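Local coordinates for spore germination protein B3 (Bacillus subtilis subsp. subtilis, PDB 3N54) that takes part, as a membrane lipoprotein of a spore germinant receptor, in the germination response to a mixture of L-asparagine, glucose, fructose and potassium ions, at residues I2-F7 / N27-S32; L23-L28 / H49-L54; L81-N86 / V193-A198; Y105-R110 / Q168-E173; S232-K237 / I249-K254. All blocks are in the same frame, centred on the assembly; numbering follows the deposited sequence.

How the contacts relate
Along the chain, contacts 1 and 2 come first, then contact 3 with contact 4 nested inside the loop it closes, and finally contact 5. Contacts 1 and 2, centres 14 Å apart, share Asn27 and Leu28; contact 2 lies within the small antiparallel sheet and contact 1 at its margin, where the N-terminal lead-in meets strand 21-28. Contacts 3 and 4 have centres 10 Å apart and touch: strand 191-196 lies at one margin of the mixed five-stranded sheet in which 105-109 and the central 165-172 lie side by side, and Met82 CE packs on Ala108 CB. Contact 5, about 61 Å from contact 1 between centres, lies in a third sheet. The chain is thus elongated, with three separate sheets set along it.

Contact 1: I2-F7 / N27-S32; sequences IEQLSF and NLLPQS
Where strand 21-28 leaves the small antiparallel sheet, Ser6 of the N-terminal lead-in is tied to the backbone of Leu28. Ser6 OG donates to Leu28 O at 2.9 Å, approaching 35° off the carbonyl plane. The hydroxyl stands opposite its own backbone nitrogen across the CA-CB bond (chi1 166°), which lays it over the Asn27-Leu28 peptide, and Ser6 OG comes within 3.3 Å of Asn27 CB. A short polar side chain suits this place, since it can press against the strand while satisfying a carbonyl. One water donates to Ser6 OG and accepts from Asn27 ND2; another joins Phe7 N to Leu28 O, so that this carbonyl receives two bonds. Van der Waals contacts flank the polar centre: Pro30 CG makes an oblique apolar contact with Phe7 CD1 at 3.9 Å, and Pro30 CD sits 3.4 Å from Leu5 O. On the other flank Gln4, its chain extended, brings NE2 to 3.6 Å from Leu29 CD1. Leu28 also forms a backbone bond with Ala8, the start of strand 8-15. The arrangement is that of an irregular, partly hydrated margin of a three-stranded antiparallel sheet, where a serine side chain and water take over from regular strand pairing.

Contact 2: L23-L28 / H49-L54; sequences LTYQNL and HGKTIL
Leu23 and Ile53 exchange both of their backbone bonds, Leu23 N to Ile53 O at 2.9 Å and Ile53 N to Leu23 O at 2.8 Å, as an antiparallel hydrogen-bonded pair. Next along, Tyr25 N donates to Lys51 O at 2.8 Å, almost in line with the carbonyl (171° at the oxygen). The bond from Gly50 N to Tyr25 O, 2.7 Å, reaches the oxygen from well above the carbonyl plane (52°). This distortion accompanies a beta bulge: between the Thr24-Thr52 and Gln26-His49 pairs, strand 46-55 carries one residue more than strand 21-28, the central strand of its three-stranded antiparallel sheet. Glycine suits this position, since a CB here would point toward the other strand and crowd Tyr25 CB. Beyond the backbone, the Tyr25 ring and Lys51 run side by side. Lys51 CG lies between its backbone N and carbonyl carbon (chi1 69°), and the extended chain then passes over one ring face, CE 4.2 Å from the ring centroid in a CH-pi contact; the ammonium is too distant for more than a weak cation-pi attraction. At the ring's edge, Ile53 CD1 approaches Tyr25 CE1 to 3.9 Å. Among the side chains turned the other way, Thr24 CG2 rests 3.9 Å from Thr52 OG1.

Contact 3: L81-N86 / V193-A198; sequences LMRNQN and VGFLSA. With SO4 (sulfate ion), chain H.
A sulfate lies beside the junction of helix 79-84 and strand 191-196, where Arg83 reaches out past Val193, Gly194 and Phe195. The strand lies at one margin of the mixed five-stranded sheet, and the helix end packs against it. Arginine is well suited here: its long aliphatic chain, extended from CG to NE, spans the distance from helix to strand and delivers a planar cation with several N-H groups. Arg83 NH2 donates to sulfate O4 at 2.9 Å, with the oxygen at the edge of the guanidinium and near its plane. Arg83 NH1 donates to a different oxygen, O2, at 3.2 Å, so the anion is held by two nitrogens at once; it probably came from the crystallisation liquor. Behind this, Arg83 NE forms a salt bridge with Glu79, one helical turn earlier, which limits rotation of the group and may offset part of its charge. Gly194 suits its place through an almost fully extended backbone (phi 172°, psi 179°) that other residues seldom adopt; Gly194 CA is 3.6 Å from sulfate O4. Between the two segments themselves the touches are van der Waals. Met82 CE, from the helix side that faces the sheet, approaches Phe195 CZ at 4.4 Å, a loose apolar contact. The Phe195 ring swings toward the helix (chi1 -70°, CG opposite its carbonyl carbon), and Arg83 NH1 sits at the ring's edge, 3.9 Å from Phe195 CD2.

Contact 4: Y105-R110 / Q168-E173; sequences YLMAAR and QAVKNE
Ala108 and Ala169 pair as parallel neighbours inside the mixed five-stranded sheet. Ala108 N donates to Gln168 O at 2.9 Å, and Ala108 O accepts from Val170 N at 2.8 Å. Arg110 N then bonds to Val170 O, so successive bonds zigzag between the strands, as parallel pairing requires. Just before the direct bonds begin, a water joins Leu106 O to Gln168 N. Ala108 and Ala169 turn to one face, small enough for Met82 and Phe195 to pack closely there; Ala109 and Val170 turn to the other, where the branched Val170 lies against Met107 and Val116. Val170 CG2 lies 3.5 Å from Ala108 O, while CG1 approaches Met107 SD. Around this shell, Gln168 NE2 donates to Ala169 O, nearly straight at 175° and in the amide plane, which fixes the amide's rotation. At the far end, Arg110 sends its guanidinium to a salt bridge with Asp180, and its aliphatic part crosses Lys171, Arg110 CD lying 3.8 Å from Lys171 CD.

Contact 5: S232-K237 / I249-K254; sequences SKTKIK and ISVKTK
Four backbone hydrogen bonds join Lys233 to Lys252 and Lys235 to Ser250, each pair exchanging two. Lys233 N reaches Lys252 O at 2.8 Å, and Ser250 N reaches Lys235 O at the same distance. A fifth polar link is made by side chains: Ser232 OG and Thr253 OG1 are hydrogen-bonded at 2.7 Å, Ser232 OG being set opposite its backbone N (chi1 -171°) and leaning across to the other strand. These bonds belong to the long beta hairpin of strands 223-240 and 245-258, whose alternating residues face opposite ways. Lys233, Lys235 and Lys252 share one face with Ser250 and are exposed, as charged ends prefer. Ser232, Thr234, Ile236, Ile249, Val251 and Thr253 share the other, where helix 198-208 packs; there Trp206 NE1 bonds to Thr253 OG1, and Thr234 OG1 to Val207 O. As for apolar packing, Ile236 and Ile249 lie side by side, Ile236 CG1 being 4.1 Å from Ile249 CG1. Ile249 CG2 meets Thr234 CG2 at 3.9 Å.

Contact 1: I2-F7 / N27-S32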
# COMPACT_ATOMS: atom_id res chain seq x y z
N ILE A 2 -28.86 -11.54 -9.30
CA ILE A 2 -29.74 -12.15 -8.29
C ILE A 2 -29.39 -13.61 -8.02
O ILE A 2 -29.33 -14.42 -8.95
CB ILE A 2 -31.22 -12.08 -8.74
CG1 ILE A 2 -31.60 -10.64 -9.11
CG2 ILE A 2 -32.14 -12.61 -7.66
CD1 ILE A 2 -32.98 -10.52 -9.71
N GLU A 3 -29.18 -13.95 -6.75
CA GLU A 3 -28.86 -15.32 -6.32
C GLU A 3 -30.05 -15.96 -5.61
O GLU A 3 -30.84 -15.28 -4.97
CB GLU A 3 -27.64 -15.33 -5.38
CG GLU A 3 -26.31 -14.92 -6.04
CD GLU A 3 -26.20 -13.43 -6.30
OE1 GLU A 3 -26.65 -12.63 -5.45
OE2 GLU A 3 -25.65 -13.04 -7.36
N GLN A 4 -30.17 -17.28 -5.72
CA GLN A 4 -31.29 -18.02 -5.12
C GLN A 4 -31.28 -17.92 -3.59
O GLN A 4 -30.22 -17.92 -2.97
CB GLN A 4 -31.24 -19.49 -5.58
CG GLN A 4 -32.40 -20.34 -5.10
CD GLN A 4 -32.37 -21.75 -5.67
OE1 GLN A 4 -31.47 -22.10 -6.44
NE2 GLN A 4 -33.34 -22.57 -5.28
N LEU A 5 -32.47 -17.84 -2.99
CA LEU A 5 -32.61 -17.62 -1.55
C LEU A 5 -32.39 -18.86 -0.68
O LEU A 5 -32.80 -19.96 -1.02
CB LEU A 5 -34.00 -17.04 -1.24
CG LEU A 5 -34.31 -15.66 -1.79
CD1 LEU A 5 -35.79 -15.34 -1.62
CD2 LEU A 5 -33.44 -14.60 -1.13
N SER A 6 -31.73 -18.63 0.46
CA SER A 6 -31.48 -19.65 1.47
C SER A 6 -31.41 -18.94 2.82
O SER A 6 -30.68 -17.96 2.95
CB SER A 6 -30.17 -20.38 1.19
OG SER A 6 -29.75 -21.14 2.31
N PHE A 7 -32.16 -19.44 3.80
CA PHE A 7 -32.24 -18.81 5.13
C PHE A 7 -31.61 -19.62 6.26
O PHE A 7 -31.54 -19.13 7.38
CB PHE A 7 -33.71 -18.55 5.48
CG PHE A 7 -34.45 -17.79 4.44
CD1 PHE A 7 -35.29 -18.45 3.54
CD2 PHE A 7 -34.30 -16.41 4.32
CE1 PHE A 7 -35.98 -17.74 2.55
CE2 PHE A 7 -34.98 -15.70 3.34
CZ PHE A 7 -35.82 -16.37 2.45
N ASN A 27 -25.90 -23.98 2.01
CA ASN A 27 -27.01 -23.06 2.06
C ASN A 27 -28.26 -23.89 1.84
O ASN A 27 -28.55 -24.30 0.72
CB ASN A 27 -26.83 -21.98 0.99
CG ASN A 27 -25.57 -21.15 1.21
OD1 ASN A 27 -24.73 -21.01 0.30
ND2 ASN A 27 -25.41 -20.62 2.41
N LEU A 28 -28.98 -24.16 2.93
CA LEU A 28 -30.10 -25.10 2.87
C LEU A 28 -31.29 -24.53 2.08
O LEU A 28 -31.63 -23.35 2.21
CB LEU A 28 -30.54 -25.52 4.28
CG LEU A 28 -29.44 -26.11 5.16
CD1 LEU A 28 -30.01 -26.51 6.51
CD2 LEU A 28 -28.75 -27.31 4.49
N LEU A 29 -31.89 -25.39 1.27
CA LEU A 29 -33.03 -25.03 0.45
C LEU A 29 -34.23 -24.77 1.35
O LEU A 29 -34.52 -25.59 2.21
CB LEU A 29 -33.34 -26.15 -0.54
CG LEU A 29 -34.40 -25.89 -1.61
CD1 LEU A 29 -33.93 -24.79 -2.57
CD2 LEU A 29 -34.72 -27.17 -2.38
N PRO A 30 -34.91 -23.63 1.19
CA PRO A 30 -36.09 -23.39 2.03
C PRO A 30 -37.16 -24.46 1.80
O PRO A 30 -37.53 -24.73 0.66
CB PRO A 30 -36.59 -22.01 1.56
CG PRO A 30 -35.42 -21.36 0.92
CD PRO A 30 -34.59 -22.46 0.34
N GLN A 31 -37.63 -25.08 2.88
CA GLN A 31 -38.67 -26.11 2.80
C GLN A 31 -40.05 -25.51 3.03
O GLN A 31 -40.20 -24.60 3.85
CB GLN A 31 -38.40 -27.22 3.82
CG GLN A 31 -39.46 -28.34 3.85
CD GLN A 31 -39.23 -29.36 4.95
OE1 GLN A 31 -38.15 -29.42 5.54
NE2 GLN A 31 -40.26 -30.16 5.23
N SER A 32 -41.04 -26.02 2.32
CA SER A 32 -42.42 -25.55 2.44
C SER A 32 -43.11 -26.19 3.64
O SER A 32 -42.96 -27.39 3.89
CB SER A 32 -43.22 -25.84 1.17
OG SER A 32 -43.30 -27.24 0.92
O HOH W 1 -27.64 -20.01 3.72
O HOH W 2 -33.31 -21.94 3.74

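Contact 2: L23-L28 / H49-L54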
# COMPACT_ATOMS: atom_id res chain seq x y z
N LEU A 23 -14.22 -29.10 5.23
CA LEU A 23 -15.50 -28.61 5.72
C LEU A 23 -16.21 -27.95 4.57
O LEU A 23 -15.68 -27.02 3.98
CB LEU A 23 -15.32 -27.61 6.85
CG LEU A 23 -14.97 -28.16 8.23
CD1 LEU A 23 -13.56 -28.74 8.27
CD2 LEU A 23 -15.13 -27.06 9.28
N THR A 24 -17.39 -28.46 4.21
CA THR A 24 -18.19 -27.85 3.16
C THR A 24 -19.47 -27.30 3.78
O THR A 24 -20.34 -28.05 4.20
CB THR A 24 -18.55 -28.84 2.04
OG1 THR A 24 -17.38 -29.52 1.60
CG2 THR A 24 -19.19 -28.11 0.84
N TYR A 25 -19.55 -25.97 3.86
CA TYR A 25 -20.76 -25.32 4.36
C TYR A 25 -21.85 -25.42 3.31
O TYR A 25 -21.56 -25.61 2.12
CB TYR A 25 -20.47 -23.88 4.77
CG TYR A 25 -19.68 -23.80 6.06
CD1 TYR A 25 -18.31 -24.02 6.07
CD2 TYR A 25 -20.32 -23.52 7.26
CE1 TYR A 25 -17.59 -23.96 7.25
CE2 TYR A 25 -19.61 -23.46 8.44
CZ TYR A 25 -18.25 -23.67 8.44
OH TYR A 25 -17.55 -23.60 9.62
N GLN A 26 -23.10 -25.31 3.75
CA GLN A 26 -24.25 -25.53 2.88
C GLN A 26 -25.33 -24.47 3.11
O GLN A 26 -25.64 -24.11 4.24
CB GLN A 26 -24.87 -26.90 3.19
CG GLN A 26 -23.87 -28.08 3.20
CD GLN A 26 -23.32 -28.40 1.82
OE1 GLN A 26 -22.28 -29.05 1.70
NE2 GLN A 26 -24.02 -27.97 0.79
N ASN A 27 -25.90 -23.98 2.01
CA ASN A 27 -27.01 -23.06 2.06
C ASN A 27 -28.26 -23.89 1.84
O ASN A 27 -28.55 -24.30 0.72
CB ASN A 27 -26.83 -21.98 0.99
CG ASN A 27 -25.57 -21.15 1.21
OD1 ASN A 27 -24.73 -21.01 0.30
ND2 ASN A 27 -25.41 -20.62 2.41
N LEU A 28 -28.98 -24.16 2.93
CA LEU A 28 -30.10 -25.10 2.87
C LEU A 28 -31.29 -24.53 2.08
O LEU A 28 -31.63 -23.35 2.21
CB LEU A 28 -30.54 -25.52 4.28
CG LEU A 28 -29.44 -26.11 5.16
CD1 LEU A 28 -30.01 -26.51 6.51
CD2 LEU A 28 -28.75 -27.31 4.49
N HIS A 49 -23.82 -24.87 -2.49
CA HIS A 49 -22.84 -25.17 -1.46
C HIS A 49 -22.27 -23.83 -1.04
O HIS A 49 -22.22 -22.90 -1.83
CB HIS A 49 -21.73 -26.09 -1.98
CG HIS A 49 -22.25 -27.39 -2.50
ND1 HIS A 49 -22.19 -27.73 -3.83
CD2 HIS A 49 -22.88 -28.41 -1.88
CE1 HIS A 49 -22.74 -28.92 -4.01
NE2 HIS A 49 -23.17 -29.36 -2.83
N GLY A 50 -21.88 -23.73 0.22
CA GLY A 50 -21.26 -22.52 0.75
C GLY A 50 -19.76 -22.65 0.64
O GLY A 50 -19.26 -23.35 -0.23
N LYS A 51 -19.05 -21.99 1.54
CA LYS A 51 -17.60 -22.05 1.51
C LYS A 51 -17.06 -23.44 1.86
O LYS A 51 -17.71 -24.23 2.56
CB LYS A 51 -16.98 -21.00 2.44
CG LYS A 51 -17.17 -21.25 3.91
CD LYS A 51 -16.61 -20.09 4.72
CE LYS A 51 -17.02 -20.17 6.17
NZ LYS A 51 -16.67 -18.92 6.91
N THR A 52 -15.86 -23.70 1.37
CA THR A 52 -15.14 -24.92 1.63
C THR A 52 -13.86 -24.56 2.36
O THR A 52 -13.17 -23.62 1.97
CB THR A 52 -14.81 -25.64 0.31
OG1 THR A 52 -16.04 -26.04 -0.32
CG2 THR A 52 -13.95 -26.87 0.56
N ILE A 53 -13.58 -25.29 3.43
CA ILE A 53 -12.35 -25.12 4.19
C ILE A 53 -11.51 -26.39 4.09
O ILE A 53 -11.99 -27.48 4.44
CB ILE A 53 -12.62 -24.81 5.66
CG1 ILE A 53 -13.55 -23.60 5.80
CG2 ILE A 53 -11.32 -24.54 6.39
CD1 ILE A 53 -13.76 -23.17 7.26
N LEU A 54 -10.29 -26.26 3.59
CA LEU A 54 -9.36 -27.38 3.46
C LEU A 54 -8.22 -27.19 4.45
O LEU A 54 -7.61 -26.12 4.51
CB LEU A 54 -8.80 -27.48 2.04
CG LEU A 54 -9.74 -28.00 0.95
CD1 LEU A 54 -9.08 -27.87 -0.42
CD2 LEU A 54 -10.15 -29.46 1.19

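Contact 3: L81-N86 / V193-A198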
# COMPACT_ATOMS: atom_id res chain seq x y z
N LEU A 81 -7.90 -9.05 -6.41
CA LEU A 81 -8.86 -8.72 -5.36
C LEU A 81 -8.90 -7.22 -5.08
O LEU A 81 -9.98 -6.63 -5.03
CB LEU A 81 -8.55 -9.51 -4.09
CG LEU A 81 -9.47 -9.20 -2.90
CD1 LEU A 81 -9.83 -10.46 -2.13
CD2 LEU A 81 -8.84 -8.15 -1.99
N MET A 82 -7.73 -6.61 -4.90
CA MET A 82 -7.65 -5.18 -4.61
C MET A 82 -8.19 -4.32 -5.77
O MET A 82 -8.75 -3.24 -5.53
CB MET A 82 -6.21 -4.75 -4.31
CG MET A 82 -5.64 -5.32 -3.03
SD MET A 82 -4.02 -4.63 -2.65
CE MET A 82 -3.05 -5.31 -4.00
N ARG A 83 -7.98 -4.77 -7.00
CA ARG A 83 -8.45 -4.03 -8.17
C ARG A 83 -9.97 -4.11 -8.33
O ARG A 83 -10.58 -3.16 -8.82
CB ARG A 83 -7.76 -4.51 -9.47
CG ARG A 83 -6.31 -4.06 -9.62
CD ARG A 83 -5.75 -4.47 -10.98
NE ARG A 83 -4.32 -4.17 -11.14
CZ ARG A 83 -3.82 -2.99 -11.52
NH1 ARG A 83 -2.51 -2.85 -11.63
NH2 ARG A 83 -4.61 -1.96 -11.79
N ASN A 84 -10.57 -5.22 -7.92
CA ASN A 84 -12.01 -5.43 -8.12
C ASN A 84 -12.91 -5.19 -6.90
O ASN A 84 -14.12 -5.06 -7.06
CB ASN A 84 -12.25 -6.84 -8.64
CG ASN A 84 -11.59 -7.09 -9.97
OD1 ASN A 84 -11.05 -8.17 -10.21
ND2 ASN A 84 -11.62 -6.09 -10.84
N GLN A 85 -12.34 -5.11 -5.70
CA GLN A 85 -13.15 -5.02 -4.48
C GLN A 85 -12.68 -3.97 -3.49
O GLN A 85 -11.47 -3.78 -3.31
CB GLN A 85 -13.16 -6.36 -3.76
CG GLN A 85 -13.55 -7.55 -4.62
CD GLN A 85 -14.95 -7.42 -5.21
OE1 GLN A 85 -15.80 -6.69 -4.69
NE2 GLN A 85 -15.19 -8.14 -6.30
N ASN A 86 -13.65 -3.31 -2.86
CA ASN A 86 -13.40 -2.41 -1.75
C ASN A 86 -12.67 -3.21 -0.68
O ASN A 86 -13.21 -4.18 -0.14
CB ASN A 86 -14.73 -1.86 -1.22
CG ASN A 86 -14.55 -0.85 -0.11
OD1 ASN A 86 -13.76 -1.06 0.82
ND2 ASN A 86 -15.29 0.25 -0.18
N VAL A 193 -5.78 1.17 -7.84
CA VAL A 193 -5.86 1.71 -9.21
C VAL A 193 -4.52 1.64 -9.94
O VAL A 193 -4.46 1.92 -11.14
CB VAL A 193 -6.39 3.16 -9.23
CG1 VAL A 193 -7.84 3.20 -8.72
CG2 VAL A 193 -5.49 4.08 -8.41
N GLY A 194 -3.46 1.27 -9.24
CA GLY A 194 -2.15 1.08 -9.86
C GLY A 194 -1.06 0.84 -8.84
O GLY A 194 -1.32 0.84 -7.64
N PHE A 195 0.16 0.64 -9.34
CA PHE A 195 1.35 0.48 -8.50
C PHE A 195 2.42 1.52 -8.85
O PHE A 195 2.53 1.95 -9.99
CB PHE A 195 2.00 -0.89 -8.71
CG PHE A 195 1.21 -2.04 -8.18
CD1 PHE A 195 1.39 -2.47 -6.87
CD2 PHE A 195 0.33 -2.73 -8.99
CE1 PHE A 195 0.68 -3.56 -6.38
CE2 PHE A 195 -0.39 -3.81 -8.51
CZ PHE A 195 -0.21 -4.22 -7.20
N LEU A 196 3.20 1.90 -7.85
CA LEU A 196 4.39 2.69 -8.04
C LEU A 196 5.55 1.72 -7.86
O LEU A 196 5.47 0.80 -7.05
CB LEU A 196 4.46 3.83 -7.03
CG LEU A 196 3.43 4.97 -7.17
CD1 LEU A 196 3.67 6.04 -6.11
CD2 LEU A 196 3.45 5.58 -8.56
N SER A 197 6.63 1.93 -8.61
CA SER A 197 7.81 1.09 -8.49
C SER A 197 8.54 1.45 -7.20
O SER A 197 8.23 2.46 -6.57
CB SER A 197 8.75 1.31 -9.68
OG SER A 197 9.22 2.64 -9.73
N ALA A 198 9.49 0.60 -6.81
CA ALA A 198 10.34 0.86 -5.66
C ALA A 198 11.02 2.22 -5.77
O ALA A 198 11.03 2.99 -4.82
CB ALA A 198 11.39 -0.24 -5.51
S SO4 H . -2.01 -0.10 -14.02
O1 SO4 H . -2.32 -1.06 -15.09
O2 SO4 H . -0.90 -0.60 -13.18
O3 SO4 H . -1.57 1.17 -14.58
O4 SO4 H . -3.20 0.15 -13.22

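Contact 4: Y105-R110 / Q168-E173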
# COMPACT_ATOMS: atom_id res chain seq x y z
N TYR A 105 -0.24 -5.92 10.29
CA TYR A 105 0.22 -5.29 9.06
C TYR A 105 -0.68 -5.61 7.88
O TYR A 105 -1.20 -6.72 7.77
CB TYR A 105 1.64 -5.74 8.70
CG TYR A 105 2.71 -5.37 9.69
CD1 TYR A 105 3.23 -4.08 9.73
CD2 TYR A 105 3.23 -6.32 10.56
CE1 TYR A 105 4.23 -3.74 10.63
CE2 TYR A 105 4.23 -5.99 11.46
CZ TYR A 105 4.73 -4.70 11.49
OH TYR A 105 5.72 -4.36 12.39
N LEU A 106 -0.83 -4.65 6.98
CA LEU A 106 -1.59 -4.83 5.76
C LEU A 106 -0.66 -4.55 4.58
O LEU A 106 0.01 -3.51 4.56
CB LEU A 106 -2.78 -3.89 5.73
CG LEU A 106 -3.68 -4.02 4.51
CD1 LEU A 106 -4.36 -5.39 4.50
CD2 LEU A 106 -4.71 -2.88 4.45
N MET A 107 -0.62 -5.47 3.62
CA MET A 107 0.25 -5.33 2.46
C MET A 107 -0.38 -5.81 1.17
O MET A 107 -1.35 -6.56 1.18
CB MET A 107 1.54 -6.09 2.67
CG MET A 107 2.27 -5.62 3.88
SD MET A 107 4.01 -5.82 3.69
CE MET A 107 4.58 -4.90 5.12
N ALA A 108 0.21 -5.35 0.07
CA ALA A 108 -0.28 -5.63 -1.26
C ALA A 108 0.68 -6.53 -2.01
O ALA A 108 1.90 -6.41 -1.86
CB ALA A 108 -0.48 -4.33 -2.03
N ALA A 109 0.14 -7.44 -2.80
CA ALA A 109 0.95 -8.30 -3.64
C ALA A 109 0.71 -7.92 -5.09
O ALA A 109 -0.41 -7.65 -5.49
CB ALA A 109 0.60 -9.76 -3.42
N ARG A 110 1.78 -7.89 -5.86
CA ARG A 110 1.65 -7.84 -7.30
C ARG A 110 1.32 -9.27 -7.65
O ARG A 110 2.00 -10.19 -7.19
CB ARG A 110 2.95 -7.38 -7.96
CG ARG A 110 3.29 -5.95 -7.65
CD ARG A 110 4.71 -5.62 -8.05
NE ARG A 110 5.06 -4.23 -7.77
CZ ARG A 110 4.91 -3.22 -8.62
NH1 ARG A 110 4.41 -3.40 -9.84
NH2 ARG A 110 5.28 -1.99 -8.25
N GLN A 168 2.44 -0.80 1.02
CA GLN A 168 3.66 -1.48 0.59
C GLN A 168 3.33 -2.69 -0.28
O GLN A 168 2.48 -3.49 0.08
CB GLN A 168 4.47 -1.98 1.78
CG GLN A 168 5.74 -2.75 1.40
CD GLN A 168 6.77 -1.89 0.71
OE1 GLN A 168 7.22 -0.89 1.27
NE2 GLN A 168 7.16 -2.27 -0.51
N ALA A 169 4.01 -2.82 -1.42
CA ALA A 169 3.80 -3.95 -2.31
C ALA A 169 4.93 -4.96 -2.18
O ALA A 169 6.06 -4.59 -1.87
CB ALA A 169 3.67 -3.48 -3.75
N VAL A 170 4.61 -6.24 -2.39
CA VAL A 170 5.61 -7.30 -2.45
C VAL A 170 5.42 -8.10 -3.74
O VAL A 170 4.31 -8.18 -4.27
CB VAL A 170 5.55 -8.26 -1.25
CG1 VAL A 170 5.82 -7.50 0.04
CG2 VAL A 170 4.21 -8.96 -1.19
N LYS A 171 6.50 -8.69 -4.23
CA LYS A 171 6.44 -9.47 -5.46
C LYS A 171 7.32 -10.70 -5.35
O LYS A 171 8.43 -10.64 -4.83
CB LYS A 171 6.89 -8.63 -6.66
CG LYS A 171 6.82 -9.36 -8.02
CD LYS A 171 7.01 -8.38 -9.18
CE LYS A 171 6.95 -9.06 -10.54
NZ LYS A 171 8.24 -9.71 -10.93
N ASN A 172 6.79 -11.82 -5.83
CA ASN A 172 7.52 -13.07 -5.86
C ASN A 172 8.31 -13.08 -7.18
O ASN A 172 7.78 -13.49 -8.21
CB ASN A 172 6.55 -14.25 -5.76
CG ASN A 172 7.19 -15.50 -5.22
OD1 ASN A 172 8.22 -15.44 -4.54
ND2 ASN A 172 6.57 -16.65 -5.47
N GLU A 173 9.56 -12.62 -7.14
CA GLU A 173 10.38 -12.49 -8.35
C GLU A 173 11.13 -13.78 -8.70
O GLU A 173 12.34 -13.77 -8.92
CB GLU A 173 11.38 -11.33 -8.20
CG GLU A 173 10.72 -9.99 -7.87
CD GLU A 173 11.70 -8.82 -7.82
OE1 GLU A 173 11.29 -7.73 -7.35
OE2 GLU A 173 12.87 -8.99 -8.23
O HOH W 3 1.82 -1.65 3.70

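Contact 5: S232-K237 / I249-K254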
# COMPACT_ATOMS: atom_id res chain seq x y z
N SER A 232 16.80 13.86 6.28
CA SER A 232 16.09 14.66 5.29
C SER A 232 14.83 15.28 5.89
O SER A 232 14.14 14.65 6.69
CB SER A 232 15.72 13.82 4.06
OG SER A 232 15.22 14.63 3.01
N LYS A 233 14.54 16.52 5.48
CA LYS A 233 13.38 17.26 5.97
C LYS A 233 12.67 17.93 4.82
O LYS A 233 13.30 18.37 3.86
CB LYS A 233 13.83 18.32 6.98
CG LYS A 233 14.60 17.77 8.18
CD LYS A 233 14.96 18.87 9.17
CE LYS A 233 15.62 18.30 10.43
NZ LYS A 233 15.88 19.35 11.47
N THR A 234 11.34 18.03 4.91
CA THR A 234 10.54 18.67 3.87
C THR A 234 9.56 19.68 4.45
O THR A 234 8.88 19.40 5.43
CB THR A 234 9.75 17.63 3.05
OG1 THR A 234 10.64 16.90 2.20
CG2 THR A 234 8.69 18.32 2.19
N LYS A 235 9.51 20.86 3.83
CA LYS A 235 8.52 21.88 4.18
C LYS A 235 7.64 22.11 2.97
O LYS A 235 8.14 22.31 1.86
CB LYS A 235 9.20 23.18 4.61
CG LYS A 235 9.82 23.14 6.00
CD LYS A 235 10.31 24.52 6.44
CE LYS A 235 10.80 24.52 7.88
NZ LYS A 235 9.74 24.16 8.87
N ILE A 236 6.32 22.08 3.17
CA ILE A 236 5.36 22.27 2.09
C ILE A 236 4.50 23.50 2.36
O ILE A 236 3.82 23.57 3.38
CB ILE A 236 4.44 21.05 1.94
CG1 ILE A 236 5.27 19.79 1.64
CG2 ILE A 236 3.44 21.28 0.82
CD1 ILE A 236 4.43 18.56 1.38
N LYS A 237 4.54 24.45 1.43
CA LYS A 237 3.77 25.68 1.55
C LYS A 237 2.84 25.83 0.34
O LYS A 237 3.28 26.23 -0.73
CB LYS A 237 4.72 26.89 1.65
CG LYS A 237 4.01 28.21 1.88
CD LYS A 237 5.00 29.36 2.06
CE LYS A 237 4.28 30.65 2.43
NZ LYS A 237 5.23 31.79 2.63
N ILE A 249 7.30 23.13 -2.44
CA ILE A 249 7.91 22.08 -1.65
C ILE A 249 9.41 22.31 -1.54
O ILE A 249 10.10 22.46 -2.55
CB ILE A 249 7.65 20.70 -2.26
CG1 ILE A 249 6.14 20.44 -2.33
CG2 ILE A 249 8.37 19.61 -1.47
CD1 ILE A 249 5.77 19.03 -2.76
N SER A 250 9.90 22.32 -0.30
CA SER A 250 11.30 22.50 -0.02
C SER A 250 11.84 21.20 0.55
O SER A 250 11.25 20.64 1.46
CB SER A 250 11.50 23.64 0.99
OG SER A 250 12.87 23.88 1.23
N VAL A 251 12.95 20.72 0.00
CA VAL A 251 13.57 19.49 0.47
C VAL A 251 15.01 19.78 0.87
O VAL A 251 15.80 20.27 0.06
CB VAL A 251 13.54 18.37 -0.61
CG1 VAL A 251 14.29 17.14 -0.14
CG2 VAL A 251 12.11 18.01 -0.98
N LYS A 252 15.34 19.50 2.12
CA LYS A 252 16.69 19.64 2.63
C LYS A 252 17.16 18.28 3.10
O LYS A 252 16.54 17.68 3.99
CB LYS A 252 16.74 20.66 3.77
CG LYS A 252 16.52 22.10 3.32
CD LYS A 252 16.74 23.09 4.46
CE LYS A 252 16.72 24.53 3.96
NZ LYS A 252 17.07 25.51 5.04
N THR A 253 18.23 17.78 2.50
CA THR A 253 18.74 16.45 2.79
C THR A 253 20.25 16.47 3.01
O THR A 253 20.98 17.09 2.25
CB THR A 253 18.44 15.47 1.64
OG1 THR A 253 17.07 15.61 1.23
CG2 THR A 253 18.71 14.03 2.05
N LYS A 254 20.70 15.79 4.07
CA LYS A 254 22.11 15.62 4.36
C LYS A 254 22.45 14.16 4.09
O LYS A 254 21.67 13.27 4.42
CB LYS A 254 22.42 16.00 5.81
CG LYS A 254 22.20 17.47 6.14
CD LYS A 254 22.60 17.77 7.58
CE LYS A 254 22.52 19.26 7.89
NZ LYS A 254 22.91 19.56 9.31